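Local coordinates for HTH-type transcriptional repressor PhnF (Mycobacterium smegmatis, PDB 3F8M), which represses the phnDCE operon, which serves phosphate uptake, when phosphate is available in the cell, acting as a DNA-binding transcription factor of the GntR family, at residues E47-R50 with E51-R54; V212-D215 with Q216-A220. All coordinates share one frame; numbering follows the deposited sequence.

Both contacts are local, each made within one unbroken run of chain, and they follow one another without nesting or crossing. Interaction 1 comes first, in the winged helix-turn-helix domain: after helix 39-45 the chain turns, and residues 47-54 start helix 50-62, joining it to helices 15-29 and 39-45. The chain then passes through the small two-stranded sheet of 66-75 and enters the UTRA domain, where interaction 2 closes the hairpin loop between strands 206-214 and 220-229 of the six-stranded antiparallel sheet. The nearest atoms of interaction 1 and interaction 2 are about 40 Å apart, on opposite sides of the chain's centre.

Interaction 1: residues E47-R50 with E51-R54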
loop_
_atom_site.group_PDB
_atom_site.type_symbol
_atom_site.label_atom_id
_atom_site.label_comp_id
_atom_site.label_asym_id
_atom_site.label_seq_id
_atom_site.Cartn_x
_atom_site.Cartn_y
_atom_site.Cartn_z
ATOM N N GLU A 47 -30.550 20.703 -17.470
ATOM C CA GLU A 47 -31.821 19.946 -17.532
ATOM C C GLU A 47 -31.673 18.487 -17.088
ATOM O O GLU A 47 -32.090 17.568 -17.800
ATOM C CB GLU A 47 -32.463 20.030 -18.929
ATOM C CG GLU A 47 -32.787 21.448 -19.354
ATOM C CD GLU A 47 -33.713 21.497 -20.542
ATOM O OE1 GLU A 47 -33.927 20.432 -21.186
ATOM O OE2 GLU A 47 -34.242 22.601 -20.804
ATOM N N VAL A 48 -31.080 18.300 -15.901
ATOM C CA VAL A 48 -31.055 17.011 -15.204
ATOM C C VAL A 48 -31.442 17.174 -13.723
ATOM O O VAL A 48 -31.493 18.282 -13.187
ATOM C CB VAL A 48 -29.664 16.292 -15.317
ATOM C CG1 VAL A 48 -29.300 15.996 -16.795
ATOM C CG2 VAL A 48 -28.577 17.120 -14.660
ATOM N N ALA A 49 -31.750 16.056 -13.083
ATOM C CA ALA A 49 -32.084 16.014 -11.678
ATOM C C ALA A 49 -30.878 16.482 -10.861
ATOM O O ALA A 49 -29.732 16.304 -11.290
ATOM C CB ALA A 49 -32.452 14.602 -11.290
ATOM N N ARG A 50 -31.161 17.085 -9.706
ATOM C CA ARG A 50 -30.141 17.389 -8.689
ATOM C C ARG A 50 -29.354 16.141 -8.274
ATOM O O ARG A 50 -28.135 16.217 -8.035
ATOM C CB ARG A 50 -30.784 17.970 -7.436
ATOM C CG ARG A 50 -31.306 19.355 -7.567
ATOM C CD ARG A 50 -31.783 19.808 -6.200
ATOM N NE ARG A 50 -30.695 19.787 -5.208
ATOM C CZ ARG A 50 -30.862 19.983 -3.899
ATOM N NH1 ARG A 50 -32.076 20.219 -3.404
ATOM N NH2 ARG A 50 -29.813 19.940 -3.083
ATOM N N GLU A 51 -30.041 15.008 -8.173
ATOM C CA GLU A 51 -29.400 13.738 -7.791
ATOM C C GLU A 51 -28.471 13.248 -8.899
ATOM O O GLU A 51 -27.508 12.504 -8.645
ATOM C CB GLU A 51 -30.424 12.654 -7.479
ATOM C CG GLU A 51 -31.313 12.901 -6.251
ATOM C CD GLU A 51 -32.432 13.936 -6.457
ATOM O OE1 GLU A 51 -32.700 14.377 -7.601
ATOM O OE2 GLU A 51 -33.061 14.314 -5.440
ATOM N N THR A 52 -28.753 13.663 -10.131
ATOM C CA THR A 52 -27.888 13.314 -11.249
ATOM C C THR A 52 -26.545 14.073 -11.184
ATOM O O THR A 52 -25.493 13.498 -11.459
ATOM C CB THR A 52 -28.583 13.520 -12.588
ATOM O OG1 THR A 52 -29.824 12.781 -12.568
ATOM C CG2 THR A 52 -27.693 12.992 -13.717
ATOM N N VAL A 53 -26.596 15.355 -10.844
ATOM C CA VAL A 53 -25.370 16.154 -10.673
ATOM C C VAL A 53 -24.617 15.599 -9.463
ATOM O O VAL A 53 -23.417 15.335 -9.550
ATOM C CB VAL A 53 -25.649 17.676 -10.541
ATOM C CG1 VAL A 53 -24.362 18.454 -10.239
ATOM C CG2 VAL A 53 -26.284 18.212 -11.810
ATOM N N ARG A 54 -25.329 15.363 -8.360
ATOM C CA ARG A 54 -24.719 14.810 -7.130
ATOM C C ARG A 54 -23.889 13.574 -7.437
ATOM O O ARG A 54 -22.768 13.403 -6.943
ATOM C CB ARG A 54 -25.802 14.427 -6.120
ATOM C CG ARG A 54 -25.321 14.003 -4.722
ATOM C CD ARG A 54 -26.527 13.732 -3.804
ATOM N NE ARG A 54 -27.536 14.779 -3.999
ATOM C CZ ARG A 54 -28.739 14.821 -3.430
ATOM N NH1 ARG A 54 -29.124 13.861 -2.590
ATOM N NH2 ARG A 54 -29.555 15.837 -3.708
HETATM O O HOH W 1 -31.751 13.369 -14.564
HETATM O O HOH W 2 -34.006 17.254 -8.986
#
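A49 and T52 meet where the extended backbone of V48 and A49 turns into the first turn of helix 50-62, with A49 at the N-cap. The carbonyl oxygen of A49 takes two weak bonds, from T52 N at 3.0 Å and from V53 N at 3.3 Å, whereas the next bond, R54 N to R50 O, is nearly straight, with 167° at the hydrogen.

T52 carries its hydroxyl beside its own backbone N and anti to its carbonyl carbon (chi1 -54°), which brings OG1 to 3.4 Å from A49 CB. One water joins this hydroxyl to A49 N. A second water accepts from R50 N and reaches E51 OE1 through a weak bond; the E51 chain bends back at chi2, and OE1 comes within 3.7 Å of A49 CB. Facing helix 15-29, V48 crosses T52 and V53 at about right angles, its CG2 lying 3.8 Å from V53 CG2. T52 also touches helix 15-29, and V53 touches helix 39-45.

The NH2 atoms of R50 and R54 come to 4.2 Å, the R54 nitrogen over one face of the R50 guanidinium and the two planes 62° apart. Both arginines form salt bridges to E39 OE2, and this shared carboxylate probably offsets their like charges. The chemistry implies a helix start with two waters among its polar partners and valines turned to the neighbouring helices, within the predicted DNA-binding helix-turn-helix motif.

Interaction 2: residues V212-D215 with Q216-A220; sequences VSYD and QDDVA
D215 turns its carboxylate toward D217 and V219 in the loop that it opens, and the tight part of the contact is built around OD1. This oxygen accepts from D217 N at 2.7 Å and from V219 N at 2.9 Å, the two N-H groups arriving from opposite faces of the carboxylate plane; the V219 bond is the straighter, with 166° at the hydrogen. The side chain can reach both because CG sits between the backbone N and the carbonyl carbon (chi1 70°). Backbone bonds from D218 N to D215 O and from D215 N to V219 O (3.0 Å) complete the closure. V219 runs alongside D215, its CB 3.5 Å from OD2, and OD2 forms a salt bridge to R153.

Away from this carboxylate the contact loosens. Y214 and A220 form an antiparallel non-hydrogen-bonded pair with side chains on the same face of the sheet, yet ring atom CE1 of Y214 stays 4.2 Å from A220 CB. Near the root of that ring, D218 OD1 lies 3.8 Å from Y214 CB; it is salt-bridged to R180, whose guanidinium makes a cation-pi contact with the tyrosine. The outer side belongs to the exposed Q216, D217 and D218: a water donates to both D215 OD2 and D217 OD2, while the Q216 amide bonds to the backbone of G175 and A177.

D218, left-handed in its backbone, ends a type I turn begun at D215: the type I turn plus G1 bulge of a 3:5 beta hairpin, with an Asx turn through D217 N, joining UTRA-domain strands 206-214 and 220-229.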
loop_
_atom_site.group_PDB
_atom_site.type_symbol
_atom_site.label_atom_id
_atom_site.label_comp_id
_atom_site.label_asym_id
_atom_site.label_seq_id
_atom_site.Cartn_x
_atom_site.Cartn_y
_atom_site.Cartn_z
ATOM N N VAL A 212 12.505 -6.035 -4.606
ATOM C CA VAL A 212 13.581 -6.744 -5.279
ATOM C C VAL A 212 12.919 -7.325 -6.522
ATOM O O VAL A 212 11.819 -7.908 -6.437
ATOM C CB VAL A 212 14.211 -7.879 -4.447
ATOM C CG1 VAL A 212 15.425 -8.450 -5.174
ATOM C CG2 VAL A 212 14.612 -7.364 -3.039
ATOM N N SER A 213 13.590 -7.168 -7.660
ATOM C CA SER A 213 13.115 -7.710 -8.922
ATOM C C SER A 213 14.070 -8.779 -9.379
ATOM O O SER A 213 15.285 -8.686 -9.143
ATOM C CB SER A 213 13.036 -6.629 -10.013
ATOM O OG SER A 213 12.190 -5.587 -9.639
ATOM N N TYR A 214 13.501 -9.770 -10.063
ATOM C CA TYR A 214 14.194 -10.942 -10.527
ATOM C C TYR A 214 13.883 -11.196 -12.009
ATOM O O TYR A 214 12.755 -10.974 -12.482
ATOM C CB TYR A 214 13.757 -12.171 -9.709
ATOM C CG TYR A 214 14.033 -12.046 -8.220
ATOM C CD1 TYR A 214 15.254 -12.435 -7.699
ATOM C CD2 TYR A 214 13.065 -11.532 -7.366
ATOM C CE1 TYR A 214 15.514 -12.305 -6.331
ATOM C CE2 TYR A 214 13.300 -11.399 -6.013
ATOM C CZ TYR A 214 14.512 -11.792 -5.509
ATOM O OH TYR A 214 14.724 -11.669 -4.180
ATOM N N ASP A 215 14.902 -11.655 -12.715
ATOM C CA ASP A 215 14.847 -11.832 -14.164
ATOM C C ASP A 215 14.423 -13.256 -14.538
ATOM O O ASP A 215 14.021 -14.045 -13.672
ATOM C CB ASP A 215 16.175 -11.431 -14.849
ATOM C CG ASP A 215 17.322 -12.386 -14.556
ATOM O OD1 ASP A 215 17.068 -13.535 -14.130
ATOM O OD2 ASP A 215 18.493 -12.003 -14.761
ATOM N N GLN A 216 14.544 -13.570 -15.823
ATOM C CA GLN A 216 14.093 -14.864 -16.371
ATOM C C GLN A 216 14.882 -16.064 -15.807
ATOM O O GLN A 216 14.388 -17.204 -15.842
ATOM C CB GLN A 216 14.109 -14.837 -17.910
ATOM C CG GLN A 216 15.492 -14.631 -18.542
ATOM C CD GLN A 216 15.779 -13.162 -18.886
ATOM O OE1 GLN A 216 15.534 -12.268 -18.078
ATOM N NE2 GLN A 216 16.314 -12.919 -20.088
ATOM N N ASP A 217 16.089 -15.814 -15.305
ATOM C CA ASP A 217 16.872 -16.842 -14.629
ATOM C C ASP A 217 16.760 -16.789 -13.108
ATOM O O ASP A 217 17.546 -17.442 -12.413
ATOM C CB ASP A 217 18.338 -16.714 -15.013
ATOM C CG ASP A 217 18.567 -16.945 -16.484
ATOM O OD1 ASP A 217 17.886 -17.829 -17.044
ATOM O OD2 ASP A 217 19.401 -16.226 -17.082
ATOM N N ASP A 218 15.829 -15.979 -12.607
ATOM C CA ASP A 218 15.699 -15.713 -11.181
ATOM C C ASP A 218 16.959 -15.079 -10.578
ATOM O O ASP A 218 17.306 -15.347 -9.426
ATOM C CB ASP A 218 15.361 -17.016 -10.445
ATOM C CG ASP A 218 14.515 -16.783 -9.236
ATOM O OD1 ASP A 218 13.611 -15.898 -9.276
ATOM O OD2 ASP A 218 14.770 -17.495 -8.245
ATOM N N VAL A 219 17.665 -14.264 -11.367
ATOM C CA VAL A 219 18.817 -13.524 -10.877
ATOM C C VAL A 219 18.317 -12.109 -10.565
ATOM O O VAL A 219 17.550 -11.553 -11.347
ATOM C CB VAL A 219 19.944 -13.478 -11.909
ATOM C CG1 VAL A 219 21.169 -12.779 -11.352
ATOM C CG2 VAL A 219 20.317 -14.915 -12.381
ATOM N N ALA A 220 18.727 -11.567 -9.412
ATOM C CA ALA A 220 18.259 -10.241 -8.976
ATOM C C ALA A 220 18.671 -9.157 -9.982
ATOM O O ALA A 220 19.785 -9.133 -10.466
ATOM C CB ALA A 220 18.748 -9.907 -7.584
HETATM O O HOH W 3 20.309 -14.037 -15.680
#